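Local coordinates for protein 4-hydroxybutyrate CoA-transferase (Porphyromonas gingivalis, PDB 3EH7) that probably transfers coenzyme A between acyl-CoA thioesters and small carboxylates such as acetate or 4-hydroxybutyrate, at residues E158-M163 / Y185-L190; H35-P40 / F273-E278; V16-A21 / Y179-D184. All coordinates share one frame; numbering follows the deposited sequence.

In the fold
The three contacts lie in the N-terminal part of the chain and at its junction with the C-terminal part. Interactions 1 and 3 share the six-stranded parallel sheet, through its neighbouring strands 154-160 and 179-183, with centres about 14 Å apart. Interaction 3 is at the sheet's border, where 15-16 is the outermost strand; interaction 1 is at the C-terminal end of strand 154-160 and in the loop after 179-183. Interaction 2, centred about 8 Å from interaction 1 and 20 Å from interaction 3, joins H35-P40 of the first half to F273-E278. Along the chain interaction 1 is nested inside the loop closed by interaction 2, while interaction 3 crosses both. Segment 185-190 leads from the sheet to the junction, where L190 N probably bonds G276 O.

Interaction 1. Residues E158-M163 / Y185-L190; sequences EINRQM and YPIYSL
The hydrogen bonds between N160 and Y185 work in both directions. The amide of N160 accepts from Y185 N through OD1 (3.0 Å) and donates from ND2 to Y185 O (2.9 Å), so one side chain reads both polar backbone atoms of a single residue. Y185 O lies almost exactly in the plane of the N160 amide. OD1 also takes Q162 N, closing an Asx turn within a type I turn from N160 to M163, and the two donors reach it from opposite faces of its plane. ND2 has another partner in Q126. CG of N160 stands anti to the backbone N (chi1 -179°), which sends the amide across to the loop.

A second polar link joins side chains: Y185 OH donates to E158 OE2 in a very short bond of 2.5 Å. The carboxylate meets the ring at its edge, the two planes nearly perpendicular at 83°. OE2 and OE1 also receive the backbone N-H groups of S42 and C43 at the start of helix 41-49; Y185 OH in turn accepts from Q41 N.

Van der Waals contacts fill in the rest. ND2 of N160 sits 3.3 Å above one face of the Y185 ring, offset toward its rim. CG2 of I187 comes up to the same nitrogen, and SE of M163 meets I187 CD1 at 4.3 Å. The aliphatic CB of Q162 rests near Y185 O, its amide turning to D184.

With three donors on its carboxylate, two of them on OE2, E158 is probably held ionised, and strand 154-160, the loop after strand 179-183 and helix 41-49 are tied together.

Interaction 2. Residues H35-P40 / F273-E278; sequences HAAGVP and FLMGSE
The imidazole of H35 points its edge at the face of F273, a T-shaped pair with centroids 4.5 Å apart and planes at 74°. CD2 of H35 hangs over the centre of the phenyl ring, and NE2 approaches the same face near CZ. Over one face of the imidazole, near its centre, lies the methyl of its own neighbour A36, which also reaches F273 CE2 obliquely at 3.8 Å. The contact bridges the two Rossmann-like halves of the chain: H35-P40 follows strand 30-33 of the first sheet, whereas strand 273-274 pairs with 243-244 in a separate small parallel sheet.

NE2 of H35 is hydrogen-bonded to S336 OG, which helps to fix the rotation of the imidazole with its CD2-NE2 edge on the phenyl ring. Next to the aromatic pair, in the conformer given, the selenomethionine M275 runs along A37, whose CB touches M275 CG at 3.8 Å. Y281 of helix 278-284 packs on both A37 and M275. No direct hydrogen bond joins the segments; a water lies between them, 2.7 Å from L274 O and taking a weak bond from A37 N at 3.1 Å.

Interaction 3. Residues V16-A21 / Y179-D184; sequences VSAEEA and YIVMAD
V16 and Y179 cross obliquely, the CG1 methyl of V16 coming to 4.1 Å from CD1 of the tyrosine ring. Its other branch, CG2, lies near CB of the same tyrosine and reaches toward CG2 of V181. The Y179 ring, with CG anti to its carbonyl carbon (chi1 -56°), stacks with that of H24 farther along.

V181 is the centre of the apolar contact, with its two branches going to different parts of the helix start. CG1, anti to the backbone N (chi1 172°), meets CB of A18 at 3.9 Å. CG2 is pressed against CB of A21 at 3.4 Å, tighter than the usual van der Waals separation. The methyl of A21 also touches CB of Y179, so it fits between two side chains of one strand.

This is the edge of the parallel sheet: the short strand 15-16 runs alongside 179-183 and turns at once into helix 18-22, which packs over the V181 side. S17 is the N-cap, its OG accepting from E20 N. I156 of strand 154-160 and C43 of helix 41-49 also touch V181.

Between these two segments there is one direct backbone bond, V16 N to I180 O at 2.8 Å, with the donor nearly in line with the carbonyl; I180 also pairs with R14. Beyond it a water bridges the backbones, donating to V16 O at 2.8 Å and accepting from M182 N at 2.7 Å.

Interaction 1. Residues E158-M163 / Y185-L190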
ATOM      1  N   GLU A 158      -8.306  34.151   4.570  1.00 19.03           N
ATOM      2  CA  GLU A 158      -9.106  34.934   3.628  1.00 19.59           C
ATOM      3  C   GLU A 158     -10.568  34.663   3.925  1.00 19.30           C
ATOM      4  O   GLU A 158     -11.090  33.612   3.541  1.00 20.13           O
ATOM      5  CB  GLU A 158      -8.768  34.554   2.180  1.00 19.93           C
ATOM      6  CG  GLU A 158      -9.477  35.398   1.138  1.00 22.04           C
ATOM      7  CD  GLU A 158      -8.863  35.286  -0.251  1.00 24.69           C
ATOM      8  OE1 GLU A 158      -7.651  35.543  -0.392  1.00 25.08           O
ATOM      9  OE2 GLU A 158      -9.597  34.942  -1.199  1.00 26.20           O
ATOM     10  N   ILE A 159     -11.221  35.586   4.624  1.00 18.61           N
ATOM     11  CA  ILE A 159     -12.603  35.376   5.046  1.00 18.78           C
ATOM     12  C   ILE A 159     -13.579  35.863   3.969  1.00 18.74           C
ATOM     13  O   ILE A 159     -13.765  37.058   3.740  1.00 18.12           O
ATOM     14  CB  ILE A 159     -12.910  36.040   6.412  1.00 18.41           C
ATOM     15  CG1 ILE A 159     -11.957  35.500   7.475  1.00 17.30           C
ATOM     16  CG2 ILE A 159     -14.338  35.769   6.823  1.00 18.78           C
ATOM     17  CD1 ILE A 159     -12.359  35.869   8.923  1.00 17.05           C
ATOM     18  N   ASN A 160     -14.196  34.901   3.303  1.00 18.65           N
ATOM     19  CA  ASN A 160     -15.089  35.192   2.197  1.00 19.19           C
ATOM     20  C   ASN A 160     -16.552  35.051   2.647  1.00 19.44           C
ATOM     21  O   ASN A 160     -16.969  34.016   3.201  1.00 18.78           O
ATOM     22  CB  ASN A 160     -14.737  34.251   1.039  1.00 18.91           C
ATOM     23  CG  ASN A 160     -15.586  34.464  -0.212  1.00 19.39           C
ATOM     24  OD1 ASN A 160     -16.437  35.364  -0.307  1.00 17.00           O
ATOM     25  ND2 ASN A 160     -15.351  33.596  -1.193  1.00 18.65           N
ATOM     26  N   ARG A 161     -17.327  36.090   2.403  1.00 19.57           N
ATOM     27  CA  ARG A 161     -18.743  36.064   2.787  1.00 20.80           C
ATOM     28  C   ARG A 161     -19.454  34.907   2.097  1.00 21.61           C
ATOM     29  O   ARG A 161     -20.473  34.428   2.587  1.00 21.48           O
ATOM     30  CB  ARG A 161     -19.481  37.353   2.425  1.00 20.63           C
ATOM     31  CG  ARG A 161     -18.812  38.681   2.769  1.00 20.34           C
ATOM     32  CD  ARG A 161     -18.216  38.726   4.116  1.00 20.60           C
ATOM     33  NE  ARG A 161     -18.022  40.095   4.591  1.00 20.19           N
ATOM     34  CZ  ARG A 161     -17.151  40.973   4.102  1.00 19.07           C
ATOM     35  NH1 ARG A 161     -17.101  42.192   4.621  1.00 16.65           N
ATOM     36  NH2 ARG A 161     -16.325  40.655   3.106  1.00 21.08           N
ATOM     37  N   GLN A 162     -18.915  34.466   0.963  1.00 22.64           N
ATOM     38  CA  GLN A 162     -19.552  33.417   0.181  1.00 23.78           C
ATOM     39  C   GLN A 162     -18.973  32.030   0.413  1.00 24.08           C
ATOM     40  O   GLN A 162     -19.468  31.072  -0.171  1.00 24.83           O
ATOM     41  CB  GLN A 162     -19.538  33.794  -1.305  1.00 24.34           C
ATOM     42  CG  GLN A 162     -20.299  35.078  -1.572  1.00 26.81           C
ATOM     43  CD  GLN A 162     -20.584  35.314  -3.029  1.00 29.65           C
ATOM     44  OE1 GLN A 162     -20.963  34.386  -3.744  1.00 33.96           O
ATOM     45  NE2 GLN A 162     -20.411  36.568  -3.488  1.00 28.03           N
HETATM   46  N   MSE A 163     -17.946  31.904   1.256  1.00 23.81           N
HETATM   47  CA  MSE A 163     -17.463  30.583   1.639  1.00 23.77           C
HETATM   48  C   MSE A 163     -18.432  29.985   2.657  1.00 24.48           C
HETATM   49  O   MSE A 163     -18.685  30.584   3.720  1.00 23.41           O
HETATM   50  CB  MSE A 163     -16.080  30.639   2.248  1.00 23.50           C
HETATM   51  CG  MSE A 163     -15.603  29.272   2.725  1.00 23.61           C
HETATM   52 SE   MSE A 163     -15.199  28.085   1.245  0.80 19.52          SE
HETATM   53  CE  MSE A 163     -13.298  27.970   1.552  1.00 15.22           C
ATOM     54  N   TYR A 185     -16.855  36.840  -2.934  1.00 22.29           N
ATOM     55  CA  TYR A 185     -16.806  36.413  -4.321  1.00 22.94           C
ATOM     56  C   TYR A 185     -17.234  34.972  -4.378  1.00 23.20           C
ATOM     57  O   TYR A 185     -17.044  34.247  -3.412  1.00 22.50           O
ATOM     58  CB  TYR A 185     -15.405  36.601  -4.939  1.00 23.08           C
ATOM     59  CG  TYR A 185     -14.298  35.810  -4.270  1.00 23.32           C
ATOM     60  CD1 TYR A 185     -14.216  34.420  -4.412  1.00 25.88           C
ATOM     61  CD2 TYR A 185     -13.339  36.442  -3.492  1.00 23.23           C
ATOM     62  CE1 TYR A 185     -13.220  33.685  -3.793  1.00 25.12           C
ATOM     63  CE2 TYR A 185     -12.338  35.713  -2.851  1.00 24.00           C
ATOM     64  CZ  TYR A 185     -12.283  34.331  -3.000  1.00 25.41           C
ATOM     65  OH  TYR A 185     -11.287  33.576  -2.391  1.00 24.64           O
ATOM     66  N   PRO A 186     -17.834  34.563  -5.501  1.00 23.69           N
ATOM     67  CA  PRO A 186     -18.235  33.184  -5.608  1.00 24.39           C
ATOM     68  C   PRO A 186     -17.005  32.281  -5.667  1.00 25.22           C
ATOM     69  O   PRO A 186     -16.049  32.571  -6.382  1.00 25.44           O
ATOM     70  CB  PRO A 186     -19.035  33.147  -6.919  1.00 24.09           C
ATOM     71  CG  PRO A 186     -18.553  34.330  -7.691  1.00 24.52           C
ATOM     72  CD  PRO A 186     -18.314  35.369  -6.642  1.00 24.19           C
ATOM     73  N   ILE A 187     -17.008  31.201  -4.906  1.00 26.24           N
ATOM     74  CA  ILE A 187     -15.856  30.304  -4.936  1.00 27.00           C
ATOM     75  C   ILE A 187     -15.856  29.563  -6.283  1.00 27.67           C
ATOM     76  O   ILE A 187     -16.842  29.635  -7.009  1.00 27.70           O
ATOM     77  CB  ILE A 187     -15.832  29.361  -3.721  1.00 26.98           C
ATOM     78  CG1 ILE A 187     -16.962  28.340  -3.767  1.00 26.58           C
ATOM     79  CG2 ILE A 187     -15.915  30.181  -2.402  1.00 26.61           C
ATOM     80  CD1 ILE A 187     -16.877  27.325  -2.593  1.00 23.88           C
ATOM     81  N   TYR A 188     -14.765  28.885  -6.634  1.00 28.78           N
ATOM     82  CA  TYR A 188     -14.703  28.183  -7.933  1.00 29.58           C
ATOM     83  C   TYR A 188     -15.786  27.122  -7.982  1.00 29.84           C
ATOM     84  O   TYR A 188     -15.976  26.394  -7.010  1.00 28.45           O
ATOM     85  CB  TYR A 188     -13.327  27.550  -8.200  1.00 29.80           C
ATOM     86  CG  TYR A 188     -12.244  28.565  -8.481  1.00 31.90           C
ATOM     87  CD1 TYR A 188     -12.389  29.506  -9.491  1.00 35.14           C
ATOM     88  CD2 TYR A 188     -11.072  28.591  -7.737  1.00 35.63           C
ATOM     89  CE1 TYR A 188     -11.397  30.456  -9.757  1.00 36.58           C
ATOM     90  CE2 TYR A 188     -10.069  29.540  -7.994  1.00 36.71           C
ATOM     91  CZ  TYR A 188     -10.237  30.462  -9.002  1.00 36.70           C
ATOM     92  OH  TYR A 188      -9.256  31.398  -9.257  1.00 39.39           O
ATOM     93  N   SER A 189     -16.524  27.083  -9.095  1.00 29.85           N
ATOM     94  CA  SER A 189     -17.523  26.066  -9.319  1.00 31.19           C
ATOM     95  C   SER A 189     -17.230  25.228 -10.557  1.00 32.02           C
ATOM     96  O   SER A 189     -16.440  25.596 -11.413  1.00 32.01           O
ATOM     97  CB  SER A 189     -18.909  26.677  -9.423  1.00 31.15           C
ATOM     98  OG  SER A 189     -18.972  27.570 -10.499  1.00 32.84           O
ATOM     99  N   LEU A 190     -17.895  24.095 -10.624  1.00 33.19           N
ATOM    100  CA  LEU A 190     -17.782  23.171 -11.729  1.00 34.25           C
ATOM    101  C   LEU A 190     -19.142  23.002 -12.336  1.00 34.96           C
ATOM    102  O   LEU A 190     -20.134  22.810 -11.606  1.00 35.32           O
ATOM    103  CB  LEU A 190     -17.406  21.795 -11.222  1.00 34.42           C
ATOM    104  CG  LEU A 190     -16.016  21.463 -10.758  1.00 35.16           C
ATOM    105  CD1 LEU A 190     -16.100  20.060 -10.200  1.00 35.55           C
ATOM    106  CD2 LEU A 190     -15.028  21.544 -11.902  1.00 36.27           C
TER

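Interaction 2. Residues H35-P40 / F273-E278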
ATOM      1  N   HIS A  35      -7.034  24.048  -0.787  1.00 21.20           N
ATOM      2  CA  HIS A  35      -7.131  23.140  -1.919  1.00 21.76           C
ATOM      3  C   HIS A  35      -8.326  23.422  -2.825  1.00 22.34           C
ATOM      4  O   HIS A  35      -9.381  23.841  -2.365  1.00 22.23           O
ATOM      5  CB  HIS A  35      -7.225  21.690  -1.399  1.00 21.91           C
ATOM      6  CG  HIS A  35      -7.224  20.654  -2.474  1.00 22.25           C
ATOM      7  ND1 HIS A  35      -6.321  20.673  -3.514  1.00 22.81           N
ATOM      8  CD2 HIS A  35      -7.969  19.534  -2.641  1.00 22.00           C
ATOM      9  CE1 HIS A  35      -6.535  19.629  -4.300  1.00 24.64           C
ATOM     10  NE2 HIS A  35      -7.541  18.929  -3.802  1.00 21.84           N
ATOM     11  N   ALA A  36      -8.134  23.167  -4.123  1.00 23.38           N
ATOM     12  CA  ALA A  36      -9.213  23.065  -5.115  1.00 22.97           C
ATOM     13  C   ALA A  36     -10.162  24.269  -5.113  1.00 22.93           C
ATOM     14  O   ALA A  36      -9.732  25.396  -5.417  1.00 23.65           O
ATOM     15  CB  ALA A  36      -9.979  21.692  -4.979  1.00 22.76           C
ATOM     16  N   ALA A  37     -11.438  24.050  -4.815  1.00 22.94           N
ATOM     17  CA  ALA A  37     -12.459  25.100  -5.011  1.00 22.98           C
ATOM     18  C   ALA A  37     -12.310  26.237  -4.011  1.00 22.77           C
ATOM     19  O   ALA A  37     -12.824  27.342  -4.248  1.00 22.87           O
ATOM     20  CB  ALA A  37     -13.884  24.525  -4.942  1.00 22.70           C
ATOM     21  N   GLY A  38     -11.589  25.976  -2.924  1.00 21.88           N
ATOM     22  CA  GLY A  38     -11.398  26.958  -1.879  1.00 23.03           C
ATOM     23  C   GLY A  38     -10.120  27.733  -2.000  1.00 22.27           C
ATOM     24  O   GLY A  38      -9.680  28.327  -1.053  1.00 22.37           O
ATOM     25  N   VAL A  39      -9.497  27.699  -3.162  1.00 22.68           N
ATOM     26  CA  VAL A  39      -8.272  28.467  -3.376  1.00 22.96           C
ATOM     27  C   VAL A  39      -8.591  29.930  -3.033  1.00 21.96           C
ATOM     28  O   VAL A  39      -9.611  30.453  -3.457  1.00 22.29           O
ATOM     29  CB  VAL A  39      -7.762  28.324  -4.842  1.00 22.99           C
ATOM     30  CG1 VAL A  39      -7.126  29.604  -5.322  1.00 24.39           C
ATOM     31  CG2 VAL A  39      -6.766  27.161  -4.972  1.00 23.90           C
ATOM     32  N   PRO A  40      -7.748  30.572  -2.226  1.00 21.53           N
ATOM     33  CA  PRO A  40      -8.032  31.948  -1.816  1.00 21.17           C
ATOM     34  C   PRO A  40      -7.771  32.960  -2.954  1.00 21.50           C
ATOM     35  O   PRO A  40      -6.670  33.472  -3.087  1.00 20.20           O
ATOM     36  CB  PRO A  40      -7.054  32.152  -0.651  1.00 21.15           C
ATOM     37  CG  PRO A  40      -5.914  31.273  -0.994  1.00 21.01           C
ATOM     38  CD  PRO A  40      -6.524  30.055  -1.592  1.00 20.41           C
ATOM     39  N   PHE A 273     -12.759  17.350   1.141  1.00 20.25           N
ATOM     40  CA  PHE A 273     -12.968  18.595   0.389  1.00 19.78           C
ATOM     41  C   PHE A 273     -14.182  18.439  -0.540  1.00 20.91           C
ATOM     42  O   PHE A 273     -14.696  17.320  -0.759  1.00 18.69           O
ATOM     43  CB  PHE A 273     -11.683  19.080  -0.339  1.00 20.27           C
ATOM     44  CG  PHE A 273     -11.370  18.375  -1.655  1.00 19.96           C
ATOM     45  CD1 PHE A 273     -10.680  17.157  -1.668  1.00 22.36           C
ATOM     46  CD2 PHE A 273     -11.736  18.938  -2.868  1.00 19.26           C
ATOM     47  CE1 PHE A 273     -10.367  16.489  -2.865  1.00 21.98           C
ATOM     48  CE2 PHE A 273     -11.446  18.270  -4.107  1.00 20.53           C
ATOM     49  CZ  PHE A 273     -10.747  17.054  -4.098  1.00 22.21           C
ATOM     50  N   LEU A 274     -14.678  19.576  -1.027  1.00 21.56           N
ATOM     51  CA  LEU A 274     -15.903  19.606  -1.855  1.00 22.75           C
ATOM     52  C   LEU A 274     -15.712  20.554  -3.009  1.00 23.64           C
ATOM     53  O   LEU A 274     -14.995  21.552  -2.884  1.00 23.29           O
ATOM     54  CB  LEU A 274     -17.096  20.099  -1.046  1.00 21.97           C
ATOM     55  CG  LEU A 274     -17.452  19.278   0.177  1.00 23.06           C
ATOM     56  CD1 LEU A 274     -18.465  20.006   1.035  1.00 21.23           C
ATOM     57  CD2 LEU A 274     -17.944  17.869  -0.228  1.00 21.76           C
HETATM   58  N   MSE A 275     -16.333  20.223  -4.139  1.00 24.70           N
HETATM   59  CA  MSE A 275     -16.374  21.111  -5.300  0.50 24.58           C
HETATM   60  C   MSE A 275     -17.578  20.777  -6.177  1.00 25.48           C
HETATM   61  O   MSE A 275     -17.899  19.604  -6.372  1.00 25.81           O
HETATM   62  CB  MSE A 275     -15.086  20.981  -6.111  0.50 24.36           C
HETATM   63  CG  MSE A 275     -15.073  21.842  -7.358  0.50 23.11           C
HETATM   64 SE   MSE A 275     -13.300  22.098  -8.075  0.40 21.02          SE
HETATM   65  CE  MSE A 275     -12.326  20.889  -6.930  0.50 20.90           C
ATOM     66  N   GLY A 276     -18.241  21.802  -6.696  1.00 25.69           N
ATOM     67  CA  GLY A 276     -19.410  21.589  -7.540  1.00 26.37           C
ATOM     68  C   GLY A 276     -20.015  22.905  -7.923  1.00 26.34           C
ATOM     69  O   GLY A 276     -19.318  23.902  -7.982  1.00 27.02           O
ATOM     70  N   SER A 277     -21.317  22.914  -8.174  1.00 26.91           N
ATOM     71  CA  SER A 277     -22.002  24.120  -8.573  1.00 27.36           C
ATOM     72  C   SER A 277     -22.307  24.966  -7.350  1.00 28.58           C
ATOM     73  O   SER A 277     -22.159  24.532  -6.203  1.00 27.93           O
ATOM     74  CB  SER A 277     -23.312  23.792  -9.297  1.00 27.05           C
ATOM     75  OG  SER A 277     -24.275  23.305  -8.378  1.00 25.14           O
ATOM     76  N   GLU A 278     -22.766  26.184  -7.612  1.00 29.96           N
ATOM     77  CA  GLU A 278     -23.229  27.068  -6.553  1.00 31.07           C
ATOM     78  C   GLU A 278     -24.313  26.379  -5.725  1.00 31.35           C
ATOM     79  O   GLU A 278     -24.421  26.585  -4.513  1.00 31.84           O
ATOM     80  CB  GLU A 278     -23.717  28.392  -7.148  1.00 31.72           C
ATOM     81  CG  GLU A 278     -23.473  29.608  -6.260  1.00 34.75           C
ATOM     82  CD  GLU A 278     -22.089  29.631  -5.585  1.00 38.94           C
ATOM     83  OE1 GLU A 278     -21.041  29.296  -6.232  1.00 42.58           O
ATOM     84  OE2 GLU A 278     -22.062  29.984  -4.382  1.00 41.56           O
TER
HETATM   85  O   HOH W   1     -12.495  22.454  -2.394  1.00 25.40           O

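Interaction 3. Residues V16-A21 / Y179-D184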
ATOM      1  N   VAL A  16      -6.451  43.334   6.819  1.00 23.16           N
ATOM      2  CA  VAL A  16      -5.590  44.072   5.885  1.00 22.01           C
ATOM      3  C   VAL A  16      -6.031  43.733   4.473  1.00 21.53           C
ATOM      4  O   VAL A  16      -6.838  42.837   4.268  1.00 20.01           O
ATOM      5  CB  VAL A  16      -4.079  43.703   6.039  1.00 21.84           C
ATOM      6  CG1 VAL A  16      -3.595  43.914   7.472  1.00 21.07           C
ATOM      7  CG2 VAL A  16      -3.836  42.295   5.588  1.00 19.87           C
ATOM      8  N   SER A  17      -5.493  44.459   3.506  1.00 21.30           N
ATOM      9  CA  SER A  17      -5.766  44.149   2.121  1.00 21.70           C
ATOM     10  C   SER A  17      -4.971  42.898   1.756  1.00 21.73           C
ATOM     11  O   SER A  17      -3.979  42.581   2.433  1.00 21.10           O
ATOM     12  CB  SER A  17      -5.355  45.307   1.231  1.00 21.68           C
ATOM     13  OG  SER A  17      -3.953  45.308   1.056  1.00 21.81           O
ATOM     14  N   ALA A  18      -5.413  42.216   0.693  1.00 21.58           N
ATOM     15  CA  ALA A  18      -4.720  41.046   0.130  1.00 22.72           C
ATOM     16  C   ALA A  18      -3.248  41.341  -0.166  1.00 23.23           C
ATOM     17  O   ALA A  18      -2.374  40.513   0.097  1.00 22.80           O
ATOM     18  CB  ALA A  18      -5.419  40.569  -1.161  1.00 22.06           C
ATOM     19  N   GLU A  19      -2.998  42.522  -0.725  1.00 23.67           N
ATOM     20  CA  GLU A  19      -1.652  42.968  -1.075  1.00 24.69           C
ATOM     21  C   GLU A  19      -0.764  43.150   0.170  1.00 24.79           C
ATOM     22  O   GLU A  19       0.399  42.744   0.178  1.00 24.16           O
ATOM     23  CB  GLU A  19      -1.746  44.283  -1.871  1.00 25.21           C
ATOM     24  CG  GLU A  19      -0.444  45.083  -1.945  1.00 28.01           C
ATOM     25  CD  GLU A  19      -0.437  46.157  -3.043  1.00 31.10           C
ATOM     26  OE1 GLU A  19      -0.328  47.346  -2.691  1.00 31.70           O
ATOM     27  OE2 GLU A  19      -0.528  45.811  -4.253  1.00 34.25           O
ATOM     28  N   GLU A  20      -1.316  43.798   1.198  1.00 24.90           N
ATOM     29  CA  GLU A  20      -0.640  43.965   2.485  1.00 25.41           C
ATOM     30  C   GLU A  20      -0.319  42.591   3.128  1.00 25.19           C
ATOM     31  O   GLU A  20       0.794  42.374   3.604  1.00 25.87           O
ATOM     32  CB  GLU A  20      -1.523  44.800   3.408  1.00 25.77           C
ATOM     33  CG  GLU A  20      -1.045  44.974   4.854  1.00 28.83           C
ATOM     34  CD  GLU A  20       0.359  45.557   4.977  1.00 32.76           C
ATOM     35  OE1 GLU A  20       0.781  46.320   4.062  1.00 35.54           O
ATOM     36  OE2 GLU A  20       1.027  45.245   6.002  1.00 33.70           O
ATOM     37  N   ALA A  21      -1.282  41.677   3.112  1.00 23.79           N
ATOM     38  CA  ALA A  21      -1.093  40.340   3.702  1.00 23.48           C
ATOM     39  C   ALA A  21       0.055  39.571   3.042  1.00 23.30           C
ATOM     40  O   ALA A  21       0.977  39.154   3.736  1.00 22.66           O
ATOM     41  CB  ALA A  21      -2.416  39.499   3.673  1.00 22.60           C
ATOM     42  N   TYR A 179      -2.884  37.403   9.750  1.00 20.56           N
ATOM     43  CA  TYR A 179      -3.599  38.423   8.996  1.00 20.55           C
ATOM     44  C   TYR A 179      -4.913  37.910   8.492  1.00 20.35           C
ATOM     45  O   TYR A 179      -5.070  36.718   8.236  1.00 20.90           O
ATOM     46  CB  TYR A 179      -2.768  38.925   7.828  1.00 20.66           C
ATOM     47  CG  TYR A 179      -1.438  39.433   8.264  1.00 21.54           C
ATOM     48  CD1 TYR A 179      -1.276  40.760   8.666  1.00 23.38           C
ATOM     49  CD2 TYR A 179      -0.332  38.583   8.300  1.00 21.89           C
ATOM     50  CE1 TYR A 179      -0.036  41.229   9.087  1.00 25.05           C
ATOM     51  CE2 TYR A 179       0.901  39.040   8.716  1.00 23.55           C
ATOM     52  CZ  TYR A 179       1.050  40.352   9.104  1.00 24.58           C
ATOM     53  OH  TYR A 179       2.279  40.792   9.505  1.00 28.94           O
ATOM     54  N   ILE A 180      -5.859  38.833   8.407  1.00 20.50           N
ATOM     55  CA  ILE A 180      -7.193  38.558   7.890  1.00 21.02           C
ATOM     56  C   ILE A 180      -7.445  39.425   6.647  1.00 20.24           C
ATOM     57  O   ILE A 180      -7.305  40.647   6.677  1.00 19.81           O
ATOM     58  CB  ILE A 180      -8.277  38.843   8.930  1.00 20.76           C
ATOM     59  CG1 ILE A 180      -8.155  37.870  10.102  1.00 22.05           C
ATOM     60  CG2 ILE A 180      -9.659  38.709   8.305  1.00 21.17           C
ATOM     61  CD1 ILE A 180      -8.882  38.376  11.365  1.00 23.12           C
ATOM     62  N   VAL A 181      -7.805  38.773   5.557  1.00 19.91           N
ATOM     63  CA  VAL A 181      -8.119  39.472   4.334  1.00 19.21           C
ATOM     64  C   VAL A 181      -9.605  39.275   4.031  1.00 19.15           C
ATOM     65  O   VAL A 181     -10.049  38.141   3.798  1.00 19.30           O
ATOM     66  CB  VAL A 181      -7.242  38.917   3.198  1.00 19.54           C
ATOM     67  CG1 VAL A 181      -7.688  39.505   1.860  1.00 18.33           C
ATOM     68  CG2 VAL A 181      -5.767  39.210   3.490  1.00 17.23           C
HETATM   69  N   MSE A 182     -10.384  40.352   4.054  1.00 18.81           N
HETATM   70  CA  MSE A 182     -11.820  40.206   3.797  1.00 19.07           C
HETATM   71  C   MSE A 182     -12.103  40.023   2.296  1.00 18.93           C
HETATM   72  O   MSE A 182     -11.402  40.571   1.441  1.00 18.89           O
HETATM   73  CB  MSE A 182     -12.628  41.389   4.382  1.00 18.96           C
HETATM   74  CG  MSE A 182     -12.532  41.574   5.931  1.00 17.88           C
HETATM   75 SE   MSE A 182     -12.873  39.971   6.949  0.80 15.77          SE
HETATM   76  CE  MSE A 182     -14.714  39.682   6.307  1.00 20.06           C
ATOM     77  N   ALA A 183     -13.122  39.239   1.976  1.00 19.21           N
ATOM     78  CA  ALA A 183     -13.505  39.037   0.577  1.00 19.31           C
ATOM     79  C   ALA A 183     -15.005  38.748   0.396  1.00 19.89           C
ATOM     80  O   ALA A 183     -15.719  38.438   1.349  1.00 19.21           O
ATOM     81  CB  ALA A 183     -12.675  37.941  -0.026  1.00 19.28           C
ATOM     82  N   ASP A 184     -15.470  38.853  -0.845  1.00 20.78           N
ATOM     83  CA  ASP A 184     -16.858  38.520  -1.182  1.00 21.59           C
ATOM     84  C   ASP A 184     -16.936  38.126  -2.656  1.00 21.73           C
ATOM     85  O   ASP A 184     -17.023  38.967  -3.540  1.00 21.29           O
ATOM     86  CB  ASP A 184     -17.778  39.707  -0.856  1.00 21.84           C
ATOM     87  CG  ASP A 184     -19.268  39.380  -1.041  1.00 24.06           C
ATOM     88  OD1 ASP A 184     -19.618  38.190  -1.222  1.00 26.00           O
ATOM     89  OD2 ASP A 184     -20.083  40.336  -1.009  1.00 27.05           O
TER
HETATM   90  O   HOH W   2      -9.577  42.962   3.949  1.00 14.66           O